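Local coordinates for E2A dna-binding protein (Human adenovirus 5, PDB 2WB0) that binds single-stranded DNA and acts in the elongation phase of viral strand displacement replication by unwinding the template without ATP, through its capacity to form multimers, at residues Cys111-Ile116 with Arg164-Asp169; Asn160-Cys165 with Glu188-Gln193; Lys120-Glu125 with Pro173-Ser178. All blocks are in the same frame, centred on the assembly; numbering follows the deposited sequence.

Contact 1 (Cys111-Ile116 with Arg164-Asp169). With ZN (zinc ion), chain B.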
loop_
_atom_site.group_PDB
_atom_site.type_symbol
_atom_site.label_atom_id
_atom_site.label_comp_id
_atom_site.label_asym_id
_atom_site.label_seq_id
_atom_site.Cartn_x
_atom_site.Cartn_y
_atom_site.Cartn_z
ATOM N N CYS A 111 12.503 -0.608 -9.665
ATOM C CA CYS A 111 11.333 -1.423 -9.389
ATOM C C CYS A 111 11.507 -2.272 -8.157
ATOM O O CYS A 111 12.478 -2.119 -7.428
ATOM C CB CYS A 111 10.983 -2.291 -10.610
ATOM S SG CYS A 111 12.161 -3.620 -10.873
ATOM N N LEU A 112 10.552 -3.164 -7.900
ATOM C CA LEU A 112 10.597 -4.026 -6.708
ATOM C C LEU A 112 11.769 -4.994 -6.686
ATOM O O LEU A 112 12.222 -5.384 -5.620
ATOM C CB LEU A 112 9.298 -4.807 -6.590
ATOM C CG LEU A 112 8.107 -4.267 -5.818
ATOM C CD1 LEU A 112 8.218 -2.913 -5.017
ATOM C CD2 LEU A 112 6.761 -4.579 -6.467
ATOM N N HIS A 113 12.311 -5.286 -7.850
ATOM C CA HIS A 113 13.510 -6.074 -7.959
ATOM C C HIS A 113 14.712 -5.348 -7.404
ATOM O O HIS A 113 15.736 -5.979 -7.105
ATOM C CB HIS A 113 13.789 -6.352 -9.394
ATOM C CG HIS A 113 12.928 -7.418 -9.963
ATOM N ND1 HIS A 113 11.825 -7.156 -10.754
ATOM C CD2 HIS A 113 13.037 -8.764 -9.878
ATOM C CE1 HIS A 113 11.265 -8.306 -11.098
ATOM N NE2 HIS A 113 11.966 -9.290 -10.559
ATOM N N GLY A 114 14.608 -4.026 -7.304
ATOM C CA GLY A 114 15.701 -3.163 -6.872
ATOM C C GLY A 114 16.622 -2.729 -8.014
ATOM O O GLY A 114 17.677 -2.126 -7.795
ATOM N N SER A 115 16.244 -3.061 -9.235
ATOM C CA SER A 115 16.982 -2.665 -10.418
ATOM C C SER A 115 16.333 -1.499 -11.115
ATOM O O SER A 115 15.105 -1.244 -11.011
ATOM C CB SER A 115 17.109 -3.833 -11.412
ATOM O OG SER A 115 15.883 -4.499 -11.610
ATOM N N ILE A 116 17.174 -0.731 -11.767
ATOM C CA ILE A 116 16.689 0.393 -12.419
ATOM C C ILE A 116 15.649 0.013 -13.487
ATOM O O ILE A 116 15.781 -1.053 -14.131
ATOM C CB ILE A 116 17.813 1.339 -12.973
ATOM C CG1 ILE A 116 17.990 1.260 -14.410
ATOM C CG2 ILE A 116 19.078 1.630 -12.169
ATOM C CD1 ILE A 116 17.307 2.399 -14.771
ATOM N N ARG A 164 8.327 3.813 -17.962
ATOM C CA ARG A 164 9.397 3.049 -17.311
ATOM C C ARG A 164 8.796 1.707 -17.054
ATOM O O ARG A 164 7.673 1.623 -16.527
ATOM C CB ARG A 164 9.742 3.658 -15.920
ATOM C CG ARG A 164 10.107 5.121 -16.060
ATOM C CD ARG A 164 11.601 5.196 -16.539
ATOM N NE ARG A 164 12.153 6.483 -16.087
ATOM C CZ ARG A 164 11.863 7.593 -16.718
ATOM N NH1 ARG A 164 11.080 7.471 -17.757
ATOM N NH2 ARG A 164 12.332 8.793 -16.350
ATOM N N CYS A 165 9.546 0.669 -17.354
ATOM C CA CYS A 165 9.162 -0.714 -17.083
ATOM C C CYS A 165 10.199 -1.460 -16.188
ATOM O O CYS A 165 11.378 -1.057 -16.075
ATOM C CB CYS A 165 8.966 -1.453 -18.435
ATOM S SG CYS A 165 10.533 -1.796 -19.347
ATOM N N CYS A 166 9.755 -2.540 -15.549
ATOM C CA CYS A 166 10.648 -3.468 -14.819
ATOM C C CYS A 166 11.685 -3.975 -15.860
ATOM O O CYS A 166 11.313 -4.159 -17.005
ATOM C CB CYS A 166 9.807 -4.637 -14.348
ATOM S SG CYS A 166 10.804 -5.985 -13.707
ATOM N N VAL A 167 12.971 -4.168 -15.510
ATOM C CA VAL A 167 13.922 -4.575 -16.598
ATOM C C VAL A 167 13.532 -5.906 -17.260
ATOM O O VAL A 167 13.792 -6.130 -18.466
ATOM C CB VAL A 167 15.391 -4.579 -16.111
ATOM C CG1 VAL A 167 15.592 -5.643 -15.022
ATOM C CG2 VAL A 167 16.306 -4.762 -17.293
ATOM N N HIS A 168 12.844 -6.763 -16.504
ATOM C CA HIS A 168 12.449 -8.076 -17.011
ATOM C C HIS A 168 11.343 -7.974 -18.036
ATOM O O HIS A 168 11.092 -8.942 -18.762
ATOM C CB HIS A 168 12.026 -8.941 -15.852
ATOM C CG HIS A 168 13.126 -9.126 -14.850
ATOM N ND1 HIS A 168 14.047 -10.147 -14.943
ATOM C CD2 HIS A 168 13.452 -8.417 -13.744
ATOM C CE1 HIS A 168 14.900 -10.057 -13.936
ATOM N NE2 HIS A 168 14.561 -9.019 -13.189
ATOM N N ASP A 169 10.773 -6.791 -18.158
ATOM C CA ASP A 169 9.802 -6.487 -19.212
ATOM C C ASP A 169 10.364 -5.730 -20.374
ATOM O O ASP A 169 9.585 -5.265 -21.212
ATOM C CB ASP A 169 8.602 -5.737 -18.587
ATOM C CG ASP A 169 7.883 -6.590 -17.501
ATOM O OD1 ASP A 169 7.896 -7.863 -17.624
ATOM O OD2 ASP A 169 7.328 -6.007 -16.531
HETATM ZN ZN ZN B . 10.907 -5.440 -11.427
HETATM O O HOH W 1 14.152 -3.146 -13.238
HETATM O O HOH W 2 16.427 -7.184 -11.766
#
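His113 reaches Cys166 through a shared zinc ion and His168 through a ring contact. His113 CB and CG pass 3.6 and 3.2 Å from the zinc without binding it, and CG also nears His168 CD2. The first torsion (chi1 -77°) swings the ring toward the metal. The second (chi2 101°) presents His113 ND1, which binds the zinc at 2.1 Å. His113 ND1 also lies 3.3 Å from Cys166 SG, a fellow ligand. His113 CE1 comes within 3.4 Å of His168 CD2, which sits over the centre of one face. His113 CD2 and His113 NE2 each lie 3.7 Å from His168 NE2. The His113 and His168 rings are oblique, with planes 39° apart.

Cys111 SG binds the zinc at 2.3 Å and lies in the plane of the His113 ring, at its edge. Cys182 completes the site. Cys166 SG also accepts a hydrogen bond from His168 N.

Ser115 OG touches Val167 CG1 at 3.6 Å. One water links Ser115 OG, Ile116 O and Val167 N, and another joins Ser115 OG to His168 NE2.

Three cysteines and one histidine make this a structural type of zinc site. The metal probably stabilises the thiolates, and the ion staples the loop to the strand end.

Contact 2 (Asn160-Cys165 with Glu188-Gln193)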
loop_
_atom_site.group_PDB
_atom_site.type_symbol
_atom_site.label_atom_id
_atom_site.label_comp_id
_atom_site.label_asym_id
_atom_site.label_seq_id
_atom_site.Cartn_x
_atom_site.Cartn_y
_atom_site.Cartn_z
ATOM N N ASN A 160 3.249 8.745 -24.526
ATOM C CA ASN A 160 4.037 8.909 -23.313
ATOM C C ASN A 160 5.443 8.427 -23.627
ATOM O O ASN A 160 5.686 7.204 -23.586
ATOM C CB ASN A 160 3.457 8.084 -22.142
ATOM C CG ASN A 160 2.182 8.667 -21.559
ATOM O OD1 ASN A 160 1.976 9.866 -21.542
ATOM N ND2 ASN A 160 1.337 7.798 -21.037
ATOM N N THR A 161 6.376 9.341 -23.894
ATOM C CA THR A 161 7.750 8.942 -24.251
ATOM C C THR A 161 8.672 8.780 -23.034
ATOM O O THR A 161 9.875 8.533 -23.149
ATOM C CB THR A 161 8.412 9.964 -25.221
ATOM O OG1 THR A 161 8.506 11.228 -24.556
ATOM C CG2 THR A 161 7.590 10.082 -26.490
ATOM N N ASP A 162 8.091 8.925 -21.856
ATOM C CA ASP A 162 8.858 8.841 -20.633
ATOM C C ASP A 162 8.347 7.706 -19.712
ATOM O O ASP A 162 8.459 7.819 -18.481
ATOM C CB ASP A 162 8.778 10.202 -19.930
ATOM C CG ASP A 162 9.673 10.287 -18.723
ATOM O OD1 ASP A 162 10.815 9.717 -18.762
ATOM O OD2 ASP A 162 9.220 10.916 -17.732
ATOM N N ALA A 163 7.798 6.629 -20.293
ATOM C CA ALA A 163 7.373 5.465 -19.490
ATOM C C ALA A 163 8.561 4.628 -19.004
ATOM O O ALA A 163 9.693 4.783 -19.494
ATOM C CB ALA A 163 6.387 4.592 -20.291
ATOM N N ARG A 164 8.327 3.813 -17.962
ATOM C CA ARG A 164 9.397 3.049 -17.311
ATOM C C ARG A 164 8.796 1.707 -17.054
ATOM O O ARG A 164 7.673 1.623 -16.527
ATOM C CB ARG A 164 9.742 3.658 -15.920
ATOM C CG ARG A 164 10.107 5.121 -16.060
ATOM C CD ARG A 164 11.601 5.196 -16.539
ATOM N NE ARG A 164 12.153 6.483 -16.087
ATOM C CZ ARG A 164 11.863 7.593 -16.718
ATOM N NH1 ARG A 164 11.080 7.471 -17.757
ATOM N NH2 ARG A 164 12.332 8.793 -16.350
ATOM N N CYS A 165 9.546 0.669 -17.354
ATOM C CA CYS A 165 9.162 -0.714 -17.083
ATOM C C CYS A 165 10.199 -1.460 -16.188
ATOM O O CYS A 165 11.378 -1.057 -16.075
ATOM C CB CYS A 165 8.966 -1.453 -18.435
ATOM S SG CYS A 165 10.533 -1.796 -19.347
ATOM N N GLU A 188 4.159 7.397 -16.733
ATOM C CA GLU A 188 4.905 8.646 -16.683
ATOM C C GLU A 188 5.963 8.713 -15.580
ATOM O O GLU A 188 5.661 8.950 -14.414
ATOM C CB GLU A 188 3.950 9.888 -16.735
ATOM C CG GLU A 188 2.735 9.791 -15.854
ATOM C CD GLU A 188 1.404 10.327 -16.480
ATOM O OE1 GLU A 188 0.382 9.636 -16.203
ATOM O OE2 GLU A 188 1.368 11.402 -17.191
ATOM N N GLY A 189 7.210 8.528 -15.983
ATOM C CA GLY A 189 8.315 8.316 -15.053
ATOM C C GLY A 189 8.589 9.573 -14.258
ATOM O O GLY A 189 8.892 9.517 -13.071
ATOM N N ALA A 190 8.508 10.730 -14.925
ATOM C CA ALA A 190 8.711 11.969 -14.194
ATOM C C ALA A 190 7.677 12.161 -13.075
ATOM O O ALA A 190 8.009 12.572 -11.963
ATOM C CB ALA A 190 8.728 13.194 -15.188
ATOM N N LYS A 191 6.409 11.913 -13.389
ATOM C CA LYS A 191 5.363 11.993 -12.387
ATOM C C LYS A 191 5.593 10.948 -11.236
ATOM O O LYS A 191 5.307 11.240 -10.073
ATOM C CB LYS A 191 3.986 11.698 -13.027
ATOM C CG LYS A 191 2.877 11.927 -12.022
ATOM C CD LYS A 191 1.629 12.407 -12.704
ATOM C CE LYS A 191 0.679 11.364 -13.064
ATOM N NZ LYS A 191 -0.140 12.078 -14.132
ATOM N N ALA A 192 6.017 9.721 -11.581
ATOM C CA ALA A 192 6.344 8.727 -10.558
ATOM C C ALA A 192 7.411 9.278 -9.646
ATOM O O ALA A 192 7.303 9.138 -8.423
ATOM C CB ALA A 192 6.819 7.408 -11.148
ATOM N N GLN A 193 8.461 9.874 -10.218
ATOM C CA GLN A 193 9.505 10.317 -9.326
ATOM C C GLN A 193 8.991 11.439 -8.421
ATOM O O GLN A 193 9.313 11.480 -7.259
ATOM C CB GLN A 193 10.792 10.734 -10.023
ATOM C CG GLN A 193 11.906 11.053 -8.923
ATOM C CD GLN A 193 13.342 11.000 -9.487
ATOM O OE1 GLN A 193 14.145 10.069 -9.182
ATOM N NE2 GLN A 193 13.677 12.008 -10.302
#
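Asp162 meets the start of helix 189-206 with two acceptors at once. The motif is a helix N-terminus held by a neighbouring segment of the chain, here at the corner of strand 158-165 in the zinc-binding domain. Glu188 occupies the N-cap position of the helix.

The first acceptor is backbone. Gly189 N donates to Asp162 O at 2.9 Å, tilted 32° from the carbonyl plane. The second is the carboxylate. Asp162 CG points away from its own backbone N (chi1 -173°), which carries OD2 over to the helix. Ala190 N donates to Asp162 OD2 at 2.9 Å from the syn side, somewhat out of the carboxylate plane. Amides in a first turn have no partner within the helix, so Asp162 supplies what two of them lack. Its negative charge would also suit the positive end of the helix dipole.

Arg164 approaches differently. Its chain bends at chi2 and lays the guanidinium flat against the helix start. Gly189 CA stands over the centre of one face, 4.0 Å from Arg164 CZ. With no side chain on Gly189, the two groups can lie this close. Arg164 CG also touches Gly189 CA at 3.8 Å. The same guanidinium forms a salt bridge with Asp162 OD1, although its modelled length is doubtfully short. Gly107 O takes a further hydrogen bond from Arg164 NH2. Asp162 OD2 thus serves the helix and OD1 the arginine, with a weak bond to OD1 from Asn119 ND2.

Ala190 CB touches the helix-facing oxygen, 3.5 Å from Asp162 OD2.

Contact 3 (Lys120-Glu125 with Pro173-Ser178)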
loop_
_atom_site.group_PDB
_atom_site.type_symbol
_atom_site.label_atom_id
_atom_site.label_comp_id
_atom_site.label_asym_id
_atom_site.label_seq_id
_atom_site.Cartn_x
_atom_site.Cartn_y
_atom_site.Cartn_z
ATOM N N LYS A 120 10.733 3.497 -21.885
ATOM C CA LYS A 120 9.874 2.923 -22.947
ATOM C C LYS A 120 9.019 4.067 -23.495
ATOM O O LYS A 120 8.643 4.982 -22.759
ATOM C CB LYS A 120 8.822 1.971 -22.367
ATOM C CG LYS A 120 9.223 0.555 -22.113
ATOM C CD LYS A 120 8.618 -0.379 -23.161
ATOM C CE LYS A 120 9.441 -1.642 -23.342
ATOM N NZ LYS A 120 9.058 -2.669 -22.301
ATOM N N GLU A 121 8.643 3.963 -24.763
ATOM C CA GLU A 121 7.553 4.802 -25.249
ATOM C C GLU A 121 6.199 4.081 -25.034
ATOM O O GLU A 121 6.082 2.876 -25.267
ATOM C CB GLU A 121 7.801 5.197 -26.693
ATOM C CG GLU A 121 6.529 5.455 -27.486
ATOM C CD GLU A 121 6.756 6.402 -28.659
ATOM O OE1 GLU A 121 7.943 6.569 -29.100
ATOM O OE2 GLU A 121 5.738 7.013 -29.085
ATOM N N HIS A 122 5.198 4.788 -24.531
ATOM C CA HIS A 122 3.907 4.166 -24.271
ATOM C C HIS A 122 2.821 4.976 -24.972
ATOM O O HIS A 122 2.565 6.104 -24.578
ATOM C CB HIS A 122 3.643 4.154 -22.781
ATOM C CG HIS A 122 2.383 3.462 -22.398
ATOM N ND1 HIS A 122 1.631 3.848 -21.310
ATOM C CD2 HIS A 122 1.705 2.445 -22.980
ATOM C CE1 HIS A 122 0.589 3.042 -21.181
ATOM N NE2 HIS A 122 0.591 2.197 -22.194
ATOM N N VAL A 123 2.202 4.403 -26.021
ATOM C CA VAL A 123 1.148 5.126 -26.781
ATOM C C VAL A 123 -0.223 4.672 -26.302
ATOM O O VAL A 123 -0.523 3.476 -26.342
ATOM C CB VAL A 123 1.301 5.005 -28.329
ATOM C CG1 VAL A 123 2.677 5.497 -28.800
ATOM C CG2 VAL A 123 1.073 3.602 -28.790
ATOM N N ILE A 124 -1.026 5.614 -25.800
ATOM C CA ILE A 124 -2.374 5.326 -25.257
ATOM C C ILE A 124 -3.457 5.934 -26.176
ATOM O O ILE A 124 -3.160 6.849 -26.955
ATOM C CB ILE A 124 -2.564 5.881 -23.794
ATOM C CG1 ILE A 124 -1.430 5.423 -22.858
ATOM C CG2 ILE A 124 -3.942 5.442 -23.211
ATOM C CD1 ILE A 124 -1.466 6.028 -21.435
ATOM N N GLU A 125 -4.691 5.408 -26.100
ATOM C CA GLU A 125 -5.855 5.974 -26.822
ATOM C C GLU A 125 -7.151 5.974 -26.009
ATOM O O GLU A 125 -8.025 5.116 -26.200
ATOM C CB GLU A 125 -6.055 5.270 -28.166
ATOM C CG GLU A 125 -5.001 5.661 -29.203
ATOM C CD GLU A 125 -4.753 4.607 -30.263
ATOM O OE1 GLU A 125 -5.363 3.510 -30.204
ATOM O OE2 GLU A 125 -3.933 4.888 -31.160
ATOM N N PRO A 173 5.908 -5.109 -24.995
ATOM C CA PRO A 173 5.219 -3.818 -25.195
ATOM C C PRO A 173 5.102 -3.098 -23.851
ATOM O O PRO A 173 5.013 -3.769 -22.848
ATOM C CB PRO A 173 3.788 -4.242 -25.621
ATOM C CG PRO A 173 4.003 -5.568 -26.313
ATOM C CD PRO A 173 5.092 -6.250 -25.466
ATOM N N ALA A 174 5.078 -1.759 -23.852
ATOM C CA ALA A 174 4.824 -1.008 -22.638
ATOM C C ALA A 174 3.531 -1.462 -21.974
ATOM O O ALA A 174 2.506 -1.656 -22.635
ATOM C CB ALA A 174 4.785 0.562 -22.950
ATOM N N ASN A 175 3.582 -1.660 -20.665
ATOM C CA ASN A 175 2.417 -2.013 -19.822
ATOM C C ASN A 175 1.924 -3.449 -20.061
ATOM O O ASN A 175 0.771 -3.799 -19.729
ATOM C CB ASN A 175 1.267 -0.999 -19.905
ATOM C CG ASN A 175 0.412 -0.956 -18.638
ATOM O OD1 ASN A 175 0.787 -1.446 -17.572
ATOM N ND2 ASN A 175 -0.784 -0.409 -18.773
ATOM N N GLN A 176 2.820 -4.287 -20.581
ATOM C CA GLN A 176 2.560 -5.699 -20.567
ATOM C C GLN A 176 3.629 -6.322 -19.719
ATOM O O GLN A 176 4.758 -5.795 -19.631
ATOM C CB GLN A 176 2.507 -6.276 -21.962
ATOM C CG GLN A 176 1.270 -5.747 -22.693
ATOM C CD GLN A 176 1.088 -6.362 -24.089
ATOM O OE1 GLN A 176 1.729 -7.407 -24.439
ATOM N NE2 GLN A 176 0.268 -5.688 -24.918
ATOM N N PHE A 177 3.270 -7.402 -19.052
ATOM C CA PHE A 177 4.165 -7.942 -18.064
ATOM C C PHE A 177 4.570 -9.378 -18.385
ATOM O O PHE A 177 3.726 -10.228 -18.690
ATOM C CB PHE A 177 3.512 -7.813 -16.696
ATOM C CG PHE A 177 3.031 -6.419 -16.371
ATOM C CD1 PHE A 177 3.918 -5.481 -15.827
ATOM C CD2 PHE A 177 1.690 -6.030 -16.611
ATOM C CE1 PHE A 177 3.477 -4.173 -15.483
ATOM C CE2 PHE A 177 1.249 -4.716 -16.295
ATOM C CZ PHE A 177 2.145 -3.801 -15.727
ATOM N N SER A 178 5.864 -9.628 -18.322
ATOM C CA SER A 178 6.416 -10.976 -18.489
ATOM C C SER A 178 6.215 -11.813 -17.229
ATOM O O SER A 178 5.927 -11.263 -16.149
ATOM C CB SER A 178 7.918 -10.858 -18.784
ATOM O OG SER A 178 8.672 -10.672 -17.580
HETATM O O HOH W 3 7.092 -2.867 -20.902
HETATM O O HOH W 4 -1.705 0.182 -21.857
#
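Ala174 is the tight point of this contact. Its CB points toward strand 118-124 and fits between the backbone and the His122 side chain. Ala174 CB lies 3.5 Å from Glu121 O and 3.6 Å from His122 CD2. His122 CB and CG are almost as near. The His122 ring reaches out beside the turn because CG is anti to the backbone N (chi1 -176°). The methyl meets this ring obliquely. Ile124 CG1 lies over one ring face, near its rim, and Phe185 meets His122 edge-to-face. Ring rotation is further restrained at ND1, which is hydrogen-bonded to Ser187 OG.

Lys120 closes another flank with its aliphatic part. The chain bends at chi2 and again at chi4. Lys120 CD lies 3.9 Å from Ala174 N. The ammonium end is held mainly by Cys172 O, with weak hydrogen bonds to Asp169 O and Ala170 O. A water also lies between Lys120 NZ and Pro173 O, but its modelled distance to NZ is doubtfully short.

The loose side of this surface contact lies at Asn175, which is exposed. Asn175 CB stands 4.0 Å from His122 NE2, a wider gap than those at Ala174. The amide plane is turned 77° from the imidazole plane. A water bridges the two polar ends. It sits in the ring plane at the edge, 3.1 Å from His122 NE2, and accepts a long bond of 3.3 Å from Asn175 ND2. No direct hydrogen bond crosses between the segments.

Pro173 to Gln176 forms a type II beta turn, closed by Gln176 N bonding to Pro173 O. The whole is a loop turn packed by an alanine against an outer strand of the antiparallel sheet in the zinc-binding domain.

In the fold
All three contacts lie in one zinc-binding domain, with centres 11 to 14 Å apart. They meet at the antiparallel sheet of strands 118-124, 158-165 and 185-186. Along the chain come 111-116, 120-125, 160-165 with its overlapping neighbour 164-169, then 173-178 and 188-193. Contacts 1 and 2 share Arg164 and Cys165, so strand 158-165 runs from the helix start to the zinc site. Contact 3 is on the adjacent strand 118-124, and Ala163 O bonds to Lys120 N between them. Asp169 OD1 takes a bond from Ser178 N, tying the loop of contact 3 to contact 1. Metal, sheet and helix are thereby joined through strand 158-165.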